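Local coordinates for nicotinamide-nucleotide adenylyltransferase NadR family / Ribosylnicotinamide kinase (Lactococcus lactis subsp. cremoris, PDB 6GYE), which probably phosphorylates nicotinamide riboside in a P-loop kinase domain and joins the mononucleotide to an adenylyl group in a nucleotidyltransferase domain, leading to NAD+, at residues Gly21-Leu26 / Arg68-Ala73; Pro25-His30 / Ser154-Gln159; Glu166-Thr169 / Phe175-His178. One frame throughout, in Å; residues are numbered along the deposited sequence.

Contact 1 of 3, residues Gly21-Leu26 / Arg68-Ala73; sequences GTFAPL and RYLREA. With SO4 (sulfate ion), chain E; SO4 (sulfate ion), chain D.
One face of the F23 ring is covered by L70, whose CD1 sits 4.2 Å from the ring centroid and only 8° off the normal, a CH-pi contact over the middle of the face. The ring of Y69 is met in its own plane, at the hydroxyl edge, by O1 of a sulfate ion, although the separation there is too short to be taken literally. F23 belongs to the loop that follows strand 15-21, the first strand of a parallel sheet with strand order 3-2-1-4-5. This Rossmann-like core, with a GTFAPLHTGH sequence behind its first strand, fits the nucleotidyltransferase fold. Helix 63-73 packs against the loop through L70 and A73.

The two methyls of L70 divide the work. CD1 takes the ring face, while CD2 reaches the root of the same side chain, 3.7 Å from F23 CB; the two side chains cross at roughly a right angle. F23 CG lies beside its own backbone N (chi1 -56°), which helps turn the ring to meet L70. One residue past the cis peptide before P25, L26 lays CD2 3.8 Å from A73 CB, and the same methyl is 4.1 Å from L70 CD1. No hydrogen bond crosses between the segments, so the fit is wholly apolar; V48 touches F23, and L46 and V82 touch L70.

On its polar side the loop holds a second sulfate, also bound by H30 and R150. This is consistent with a site for a nucleotide phosphate, as in related nucleotidyltransferases. T22 grips a single sulfate oxygen twice: its N donates to O3 almost straight, and its OG1 donates to that same O3 at 2.7 Å.

Contact 2 of 3, residues Pro25-His30 / Ser154-Gln159; sequences PLHTGH and SLSATQ. With SO4 (sulfate ion), chain E; SO4 (sulfate ion), chain H.
With chi1 at 60°, H27 tucks CG between its own backbone N and carbonyl carbon, and chi2 of 74° then turns one ring face toward S156 on helix 151-162. S156 CB lies over that face, 4.0 Å from the H27 centroid and 30° off its normal, a CH-pi contact. The opposite face is covered by H30, whose ND1 stands 3.6 Å above the plane of the H27 ring, over its centre. The H27 ring thus lies between S156 of helix 151-162 and H30 in the first turn of helix 28-40, while its NE2 comes within 4.1 Å of A157 CB.

H27 is the N-cap of helix 28-40. G29 N donates to H27 ND1 at 2.9 Å, tilted from the ring plane, and H27 N returns a bond to H30 ND1 at 3.2 Å, lying in the plane of the H30 ring. The pair forms a capping box, and the sequence HTGH, at the head of a helix behind the first strand of this sheet, matches the HIGH-type motif of nucleotidyltransferases.

NE2 of H27 is hydrogen-bonded to the carbonyl of I153, so both ring nitrogens are held by the protein framework. H30 divides its nitrogens differently: ND1 serves the cap, and NE2 donates almost straight to O1 of a sulfate at 2.7 Å. Pinned in rotation by the cap, the H30 ring presents a donor to an anion that T22, F23 and R150 also bind, consistent with recognition of a phosphate group.

Contact 3 of 3, residues Glu166-Thr169 / Phe175-His178; sequences EHWT and FRRH. With NNR (Nicotinamide riboside), chain I; SO4 (sulfate ion), chain D.
R176 runs its aliphatic chain obliquely across one face of the W168 indole. CG lies 4.3 Å from the centroid of the six-membered ring, 24° off the normal, as a CH-pi partner; CD follows at 3.5 Å above the indole plane, displaced toward the rim. The chain is extended from CG to NE, which carries the guanidinium past the ring instead of stacking on it: the two planes are 51° apart. The far end of the indole reaches the R176 backbone, with W168 CH2 3.2 Å from R176 O.

Beyond the ring, the guanidinium turns one face to the main chain, and W168 O sits 3.2 Å above its plane. R176 NH2 and T169 O are near each other, but the angle is too poor for a hydrogen bond. NE is instead bonded to I171 O. At the guanidinium edge a water accepts from R176 NH1 at 2.8 Å and, only weakly, from W168 NE1, whose stronger partner is N252 O.

The next residue points the other way: R177 lines the nicotinamide riboside pocket, its NH1 bonded to N248, while H178 ND1 makes weak bonds to a sulfate. The contact thus packs the turn after helix 151-162 against the short helix 176-179, directly before strand 181-187 of the P-loop kinase domain. F175, the residue before R176, packs against P25 and L26 and meets Y69 of helix 63-73 edge-to-face.

In the fold
From the N terminus, the loop after strand 15-21 serves two contacts in turn. Contact 1 joins it to helix 63-73, closing a loop of 41 residues; contact 2 starts from the same stretch, sharing P25 and L26, and reaches across 123 residues to helix 151-162, so the two closures overlap, the second running on past helix 63-73. Both touch one sulfate. Contact 3 follows in series and is local, with five residues between its segments, where the chain leaves the nucleotidyltransferase domain for the kinase domain. F175 ties contact 3 back to the loop that contacts 1 and 2 share, and H167 meets Q159 of contact 2. A second sulfate lies between contacts 1 and 3.

Contact 1 of 3, residues Gly21-Leu26 / Arg68-Ala73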
loop_
_atom_site.group_PDB
_atom_site.type_symbol
_atom_site.label_atom_id
_atom_site.label_comp_id
_atom_site.label_asym_id
_atom_site.label_seq_id
_atom_site.Cartn_x
_atom_site.Cartn_y
_atom_site.Cartn_z
ATOM N N GLY A 21 16.065 -2.167 12.716
ATOM C CA GLY A 21 14.670 -1.764 12.803
ATOM C C GLY A 21 13.778 -2.886 12.322
ATOM O O GLY A 21 14.237 -3.832 11.675
ATOM N N THR A 22 12.488 -2.765 12.656
ATOM C CA THR A 22 11.463 -3.589 12.009
ATOM C C THR A 22 10.907 -2.923 10.739
ATOM O O THR A 22 10.566 -3.618 9.773
ATOM C CB THR A 22 10.324 -3.918 12.979
ATOM O OG1 THR A 22 9.897 -2.729 13.634
ATOM C CG2 THR A 22 10.778 -4.907 14.039
ATOM N N PHE A 23 10.788 -1.594 10.729
ATOM C CA PHE A 23 10.438 -0.809 9.535
ATOM C C PHE A 23 9.055 -1.153 8.981
ATOM O O PHE A 23 8.893 -1.509 7.808
ATOM C CB PHE A 23 11.496 -0.988 8.446
ATOM C CG PHE A 23 12.874 -0.635 8.880
ATOM C CD1 PHE A 23 13.220 0.681 9.104
ATOM C CD2 PHE A 23 13.832 -1.625 9.066
ATOM C CE1 PHE A 23 14.505 1.016 9.503
ATOM C CE2 PHE A 23 15.117 -1.300 9.437
ATOM C CZ PHE A 23 15.457 0.026 9.659
ATOM N N ALA A 24 8.051 -1.014 9.842
ATOM C CA ALA A 24 6.653 -1.296 9.521
ATOM C C ALA A 24 5.787 -0.100 9.906
ATOM O O ALA A 24 4.939 -0.198 10.800
ATOM C CB ALA A 24 6.182 -2.561 10.240
ATOM N N PRO A 25 5.946 1.045 9.221
ATOM C CA PRO A 25 6.782 1.315 8.051
ATOM C C PRO A 25 8.079 2.049 8.334
ATOM O O PRO A 25 8.264 2.577 9.419
ATOM C CB PRO A 25 5.876 2.213 7.222
ATOM C CG PRO A 25 5.232 3.085 8.296
ATOM C CD PRO A 25 5.075 2.199 9.514
ATOM N N LEU A 26 8.962 2.073 7.337
ATOM C CA LEU A 26 10.045 3.047 7.294
ATOM C C LEU A 26 9.470 4.460 7.248
ATOM O O LEU A 26 8.523 4.724 6.501
ATOM C CB LEU A 26 10.913 2.784 6.063
ATOM C CG LEU A 26 12.026 3.770 5.714
ATOM C CD1 LEU A 26 13.131 3.698 6.742
ATOM C CD2 LEU A 26 12.574 3.424 4.332
ATOM N N ARG A 68 12.155 -6.158 0.974
ATOM C CA ARG A 68 12.133 -5.702 -0.428
ATOM C C ARG A 68 11.856 -4.206 -0.511
ATOM O O ARG A 68 12.537 -3.487 -1.246
ATOM C CB ARG A 68 11.093 -6.464 -1.250
ATOM C CG ARG A 68 11.467 -7.904 -1.597
ATOM C CD ARG A 68 12.804 -7.972 -2.322
ATOM N NE ARG A 68 13.089 -9.287 -2.903
ATOM C CZ ARG A 68 12.707 -9.682 -4.118
ATOM N NH1 ARG A 68 12.004 -8.866 -4.918
ATOM N NH2 ARG A 68 13.033 -10.904 -4.537
ATOM N N TYR A 69 10.914 -3.707 0.295
ATOM C CA TYR A 69 10.614 -2.280 0.271
ATOM C C TYR A 69 11.831 -1.443 0.668
ATOM O O TYR A 69 12.076 -0.373 0.093
ATOM C CB TYR A 69 9.437 -1.981 1.191
ATOM C CG TYR A 69 8.103 -2.392 0.634
ATOM C CD1 TYR A 69 8.014 -3.071 -0.575
ATOM C CD2 TYR A 69 6.920 -2.057 1.295
ATOM C CE1 TYR A 69 6.788 -3.434 -1.101
ATOM C CE2 TYR A 69 5.675 -2.416 0.772
ATOM C CZ TYR A 69 5.619 -3.098 -0.429
ATOM O OH TYR A 69 4.392 -3.459 -0.951
ATOM N N LEU A 70 12.580 -1.892 1.679
ATOM C CA LEU A 70 13.787 -1.177 2.088
ATOM C C LEU A 70 14.834 -1.176 0.984
ATOM O O LEU A 70 15.492 -0.155 0.741
ATOM C CB LEU A 70 14.371 -1.797 3.365
ATOM C CG LEU A 70 13.990 -1.272 4.761
ATOM C CD1 LEU A 70 14.745 -0.003 5.108
ATOM C CD2 LEU A 70 12.509 -1.028 4.871
ATOM N N ARG A 71 15.021 -2.319 0.317
ATOM C CA ARG A 71 15.986 -2.367 -0.772
ATOM C C ARG A 71 15.642 -1.336 -1.828
ATOM O O ARG A 71 16.521 -0.624 -2.325
ATOM C CB ARG A 71 16.039 -3.768 -1.386
ATOM C CG ARG A 71 16.902 -4.755 -0.629
ATOM C CD ARG A 71 18.382 -4.452 -0.781
ATOM N NE ARG A 71 19.200 -5.517 -0.198
ATOM C CZ ARG A 71 19.509 -6.651 -0.825
ATOM N NH1 ARG A 71 19.091 -6.873 -2.061
ATOM N NH2 ARG A 71 20.252 -7.564 -0.224
ATOM N N GLU A 72 14.357 -1.219 -2.158
ATOM C CA GLU A 72 13.941 -0.223 -3.132
ATOM C C GLU A 72 14.150 1.181 -2.580
ATOM O O GLU A 72 14.606 2.079 -3.300
ATOM C CB GLU A 72 12.482 -0.457 -3.529
ATOM C CG GLU A 72 12.021 0.426 -4.668
ATOM C CD GLU A 72 10.534 0.278 -5.014
ATOM O OE1 GLU A 72 9.902 -0.773 -4.716
ATOM O OE2 GLU A 72 9.991 1.250 -5.578
ATOM N N ALA A 73 13.834 1.378 -1.299
ATOM C CA ALA A 73 13.929 2.702 -0.698
ATOM C C ALA A 73 15.351 3.217 -0.715
ATOM O O ALA A 73 15.564 4.419 -0.876
ATOM C CB ALA A 73 13.400 2.679 0.737
HETATM S S SO4 E . 10.882 0.190 14.401
HETATM O O1 SO4 E . 11.738 1.370 14.447
HETATM O O2 SO4 E . 9.918 0.283 13.298
HETATM O O3 SO4 E . 11.786 -0.942 14.234
HETATM O O4 SO4 E . 10.105 0.042 15.630
HETATM S S SO4 D . 1.060 -3.610 -0.344
HETATM O O1 SO4 D . 2.172 -2.701 -0.133
HETATM O O2 SO4 D . 1.157 -4.163 -1.696
HETATM O O3 SO4 D . 1.104 -4.713 0.606
HETATM O O4 SO4 D . -0.204 -2.900 -0.157
#

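Contact 2 of 3, residues Pro25-His30 / Ser154-Gln159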
loop_
_atom_site.group_PDB
_atom_site.type_symbol
_atom_site.label_atom_id
_atom_site.label_comp_id
_atom_site.label_asym_id
_atom_site.label_seq_id
_atom_site.Cartn_x
_atom_site.Cartn_y
_atom_site.Cartn_z
ATOM N N PRO A 25 5.946 1.045 9.221
ATOM C CA PRO A 25 6.782 1.315 8.051
ATOM C C PRO A 25 8.079 2.049 8.334
ATOM O O PRO A 25 8.264 2.577 9.419
ATOM C CB PRO A 25 5.876 2.213 7.222
ATOM C CG PRO A 25 5.232 3.085 8.296
ATOM C CD PRO A 25 5.075 2.199 9.514
ATOM N N LEU A 26 8.962 2.073 7.337
ATOM C CA LEU A 26 10.045 3.047 7.294
ATOM C C LEU A 26 9.470 4.460 7.248
ATOM O O LEU A 26 8.523 4.724 6.501
ATOM C CB LEU A 26 10.913 2.784 6.063
ATOM C CG LEU A 26 12.026 3.770 5.714
ATOM C CD1 LEU A 26 13.131 3.698 6.742
ATOM C CD2 LEU A 26 12.574 3.424 4.332
ATOM N N HIS A 27 10.020 5.373 8.052
ATOM C CA HIS A 27 9.555 6.760 8.022
ATOM C C HIS A 27 10.742 7.701 8.187
ATOM O O HIS A 27 11.889 7.268 8.331
ATOM C CB HIS A 27 8.464 7.023 9.071
ATOM C CG HIS A 27 8.896 6.781 10.484
ATOM N ND1 HIS A 27 9.744 7.633 11.165
ATOM C CD2 HIS A 27 8.577 5.792 11.354
ATOM C CE1 HIS A 27 9.937 7.170 12.390
ATOM N NE2 HIS A 27 9.237 6.058 12.531
ATOM N N THR A 28 10.462 9.010 8.146
ATOM C CA THR A 28 11.552 9.974 8.076
ATOM C C THR A 28 12.381 10.009 9.356
ATOM O O THR A 28 13.553 10.402 9.300
ATOM C CB THR A 28 11.028 11.386 7.744
ATOM O OG1 THR A 28 10.003 11.739 8.639
ATOM C CG2 THR A 28 10.429 11.433 6.365
ATOM N N GLY A 29 11.810 9.605 10.502
ATOM C CA GLY A 29 12.619 9.473 11.709
ATOM C C GLY A 29 13.758 8.482 11.528
ATOM O O GLY A 29 14.912 8.784 11.844
ATOM N N HIS A 30 13.448 7.282 11.005
ATOM C CA HIS A 30 14.493 6.339 10.609
ATOM C C HIS A 30 15.485 7.002 9.669
ATOM O O HIS A 30 16.712 6.888 9.839
ATOM C CB HIS A 30 13.892 5.117 9.908
ATOM C CG HIS A 30 13.009 4.271 10.775
ATOM N ND1 HIS A 30 11.679 4.052 10.484
ATOM C CD2 HIS A 30 13.281 3.536 11.879
ATOM C CE1 HIS A 30 11.159 3.251 11.398
ATOM N NE2 HIS A 30 12.112 2.920 12.253
ATOM N N SER A 154 9.890 5.004 17.615
ATOM C CA SER A 154 8.857 4.001 17.858
ATOM C C SER A 154 7.475 4.629 17.974
ATOM O O SER A 154 6.499 4.101 17.432
ATOM C CB SER A 154 9.191 3.227 19.128
ATOM O OG SER A 154 10.096 2.198 18.784
ATOM N N LEU A 155 7.373 5.749 18.687
ATOM C CA LEU A 155 6.089 6.431 18.822
ATOM C C LEU A 155 5.575 6.912 17.468
ATOM O O LEU A 155 4.366 6.854 17.202
ATOM C CB LEU A 155 6.215 7.594 19.798
ATOM C CG LEU A 155 4.895 8.316 20.086
ATOM C CD1 LEU A 155 3.910 7.333 20.708
ATOM C CD2 LEU A 155 5.116 9.486 21.052
ATOM N N SER A 156 6.471 7.447 16.624
ATOM C CA SER A 156 6.082 7.854 15.280
ATOM C C SER A 156 5.543 6.668 14.502
ATOM O O SER A 156 4.493 6.759 13.859
ATOM C CB SER A 156 7.265 8.483 14.540
ATOM O OG SER A 156 7.509 9.785 15.039
ATOM N N ALA A 157 6.238 5.530 14.576
ATOM C CA ALA A 157 5.755 4.335 13.888
ATOM C C ALA A 157 4.374 3.937 14.395
ATOM O O ALA A 157 3.478 3.623 13.602
ATOM C CB ALA A 157 6.748 3.189 14.068
ATOM N N THR A 158 4.171 3.992 15.712
ATOM C CA THR A 158 2.874 3.648 16.284
ATOM C C THR A 158 1.786 4.616 15.818
ATOM O O THR A 158 0.676 4.197 15.469
ATOM C CB THR A 158 2.984 3.642 17.814
ATOM O OG1 THR A 158 3.693 2.467 18.220
ATOM C CG2 THR A 158 1.612 3.640 18.467
ATOM N N GLN A 159 2.099 5.913 15.781
ATOM C CA GLN A 159 1.127 6.906 15.331
ATOM C C GLN A 159 0.792 6.726 13.859
ATOM O O GLN A 159 -0.360 6.899 13.454
ATOM C CB GLN A 159 1.661 8.314 15.615
ATOM C CG GLN A 159 1.750 8.622 17.132
ATOM C CD GLN A 159 2.528 9.894 17.477
ATOM O OE1 GLN A 159 3.187 10.484 16.630
ATOM N NE2 GLN A 159 2.479 10.291 18.748
HETATM S S SO4 E . 10.882 0.190 14.401
HETATM O O1 SO4 E . 11.738 1.370 14.447
HETATM O O2 SO4 E . 9.918 0.283 13.298
HETATM O O3 SO4 E . 11.786 -0.942 14.234
HETATM O O4 SO4 E . 10.105 0.042 15.630
HETATM S S SO4 H . 1.130 -0.964 17.148
HETATM O O1 SO4 H . 0.603 0.295 16.633
HETATM O O2 SO4 H . 1.173 -1.943 16.065
HETATM O O3 SO4 H . 2.471 -0.746 17.680
HETATM O O4 SO4 H . 0.263 -1.455 18.215
#

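Contact 3 of 3, residues Glu166-Thr169 / Phe175-His178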
loop_
_atom_site.group_PDB
_atom_site.type_symbol
_atom_site.label_atom_id
_atom_site.label_comp_id
_atom_site.label_asym_id
_atom_site.label_seq_id
_atom_site.Cartn_x
_atom_site.Cartn_y
_atom_site.Cartn_z
ATOM N N GLU A 166 -2.932 11.183 8.954
ATOM C CA GLU A 166 -2.405 12.290 9.746
ATOM C C GLU A 166 -0.888 12.428 9.671
ATOM O O GLU A 166 -0.357 13.483 10.026
ATOM C CB GLU A 166 -2.787 12.114 11.216
ATOM C CG GLU A 166 -3.885 13.038 11.697
ATOM C CD GLU A 166 -3.500 14.510 11.616
ATOM O OE1 GLU A 166 -2.473 14.902 12.211
ATOM O OE2 GLU A 166 -4.226 15.273 10.939
ATOM N N HIS A 167 -0.173 11.376 9.293
ATOM C CA HIS A 167 1.285 11.382 9.327
ATOM C C HIS A 167 1.874 11.049 7.961
ATOM O O HIS A 167 3.056 10.705 7.841
ATOM C CB HIS A 167 1.760 10.430 10.427
ATOM C CG HIS A 167 1.179 10.762 11.774
ATOM N ND1 HIS A 167 1.674 11.778 12.563
ATOM C CD2 HIS A 167 0.118 10.251 12.450
ATOM C CE1 HIS A 167 0.966 11.858 13.681
ATOM N NE2 HIS A 167 0.011 10.948 13.635
ATOM N N TRP A 168 1.068 11.248 6.922
ATOM C CA TRP A 168 1.365 10.755 5.587
ATOM C C TRP A 168 2.733 11.201 5.084
ATOM O O TRP A 168 3.493 10.392 4.532
ATOM C CB TRP A 168 0.267 11.239 4.654
ATOM C CG TRP A 168 0.304 10.685 3.307
ATOM C CD1 TRP A 168 0.773 11.287 2.162
ATOM C CD2 TRP A 168 -0.131 9.375 2.938
ATOM N NE1 TRP A 168 0.626 10.418 1.086
ATOM C CE2 TRP A 168 0.075 9.242 1.538
ATOM C CE3 TRP A 168 -0.685 8.304 3.654
ATOM C CZ2 TRP A 168 -0.262 8.077 0.843
ATOM C CZ3 TRP A 168 -1.013 7.146 2.966
ATOM C CH2 TRP A 168 -0.806 7.044 1.572
ATOM N N THR A 169 3.050 12.495 5.219
ATOM C CA THR A 169 4.269 12.995 4.593
ATOM C C THR A 169 5.531 12.364 5.178
ATOM O O THR A 169 6.572 12.385 4.522
ATOM C CB THR A 169 4.361 14.523 4.695
ATOM O OG1 THR A 169 4.362 14.919 6.069
ATOM C CG2 THR A 169 3.225 15.206 3.953
ATOM N N PHE A 175 6.223 2.696 1.012
ATOM C CA PHE A 175 5.218 2.117 1.890
ATOM C C PHE A 175 3.844 2.755 1.734
ATOM O O PHE A 175 2.891 2.267 2.351
ATOM C CB PHE A 175 5.657 2.238 3.367
ATOM C CG PHE A 175 6.756 1.280 3.762
ATOM C CD1 PHE A 175 8.081 1.546 3.445
ATOM C CD2 PHE A 175 6.454 0.094 4.425
ATOM C CE1 PHE A 175 9.089 0.650 3.790
ATOM C CE2 PHE A 175 7.456 -0.808 4.782
ATOM C CZ PHE A 175 8.773 -0.528 4.470
ATOM N N ARG A 176 3.704 3.812 0.918
ATOM C CA ARG A 176 2.488 4.627 0.988
ATOM C C ARG A 176 1.269 3.907 0.424
ATOM O O ARG A 176 0.150 4.092 0.922
ATOM C CB ARG A 176 2.700 5.974 0.300
ATOM C CG ARG A 176 3.490 6.933 1.205
ATOM C CD ARG A 176 3.718 8.303 0.574
ATOM N NE ARG A 176 4.654 9.101 1.367
ATOM C CZ ARG A 176 4.875 10.401 1.172
ATOM N NH1 ARG A 176 4.223 11.069 0.217
ATOM N NH2 ARG A 176 5.761 11.040 1.924
ATOM N N ARG A 177 1.455 3.104 -0.621
ATOM C CA ARG A 177 0.329 2.398 -1.225
ATOM C C ARG A 177 -0.394 1.538 -0.199
ATOM O O ARG A 177 -1.633 1.528 -0.140
ATOM C CB ARG A 177 0.824 1.555 -2.404
ATOM C CG ARG A 177 -0.076 0.390 -2.757
ATOM C CD ARG A 177 0.468 -0.371 -3.954
ATOM N NE ARG A 177 1.461 -1.389 -3.617
ATOM C CZ ARG A 177 2.781 -1.229 -3.738
ATOM N NH1 ARG A 177 3.291 -0.073 -4.186
ATOM N NH2 ARG A 177 3.597 -2.230 -3.409
ATOM N N HIS A 178 0.376 0.847 0.652
ATOM C CA HIS A 178 -0.206 -0.041 1.652
ATOM C C HIS A 178 -1.143 0.704 2.593
ATOM O O HIS A 178 -2.163 0.150 3.028
ATOM C CB HIS A 178 0.906 -0.724 2.446
ATOM C CG HIS A 178 0.408 -1.639 3.518
ATOM N ND1 HIS A 178 0.050 -2.949 3.271
ATOM C CD2 HIS A 178 0.199 -1.436 4.843
ATOM C CE1 HIS A 178 -0.351 -3.512 4.398
ATOM N NE2 HIS A 178 -0.276 -2.615 5.364
HETATM O O2R NNR I . -1.141 -0.873 -7.514
HETATM C C2R NNR I . -1.705 -1.416 -6.313
HETATM C C3R NNR I . -0.764 -2.381 -5.603
HETATM O O3R NNR I . 0.482 -2.549 -6.292
HETATM C C4R NNR I . -1.496 -3.711 -5.532
HETATM C C5R NNR I . -1.686 -4.162 -4.091
HETATM O O5R NNR I . -2.416 -5.394 -4.069
HETATM O O4R NNR I . -2.771 -3.547 -6.158
HETATM C C1R NNR I . -2.956 -2.216 -6.647
HETATM N N1 NNR I . -4.119 -1.607 -6.000
HETATM C C2 NNR I . -5.282 -1.537 -6.661
HETATM C C6 NNR I . -4.005 -1.126 -4.754
HETATM C C5 NNR I . -5.094 -0.542 -4.116
HETATM C C4 NNR I . -6.309 -0.458 -4.780
HETATM C C3 NNR I . -6.401 -0.963 -6.069
HETATM C C7 NNR I . -7.698 -0.891 -6.818
HETATM O O7 NNR I . -7.686 -0.913 -8.038
HETATM N N7 NNR I . -8.835 -0.803 -6.128
HETATM S S SO4 D . 1.060 -3.610 -0.344
HETATM O O1 SO4 D . 2.172 -2.701 -0.133
HETATM O O2 SO4 D . 1.157 -4.163 -1.696
HETATM O O3 SO4 D . 1.104 -4.713 0.606
HETATM O O4 SO4 D . -0.204 -2.900 -0.157
HETATM O O HOH W 1 2.446 10.246 -1.747
#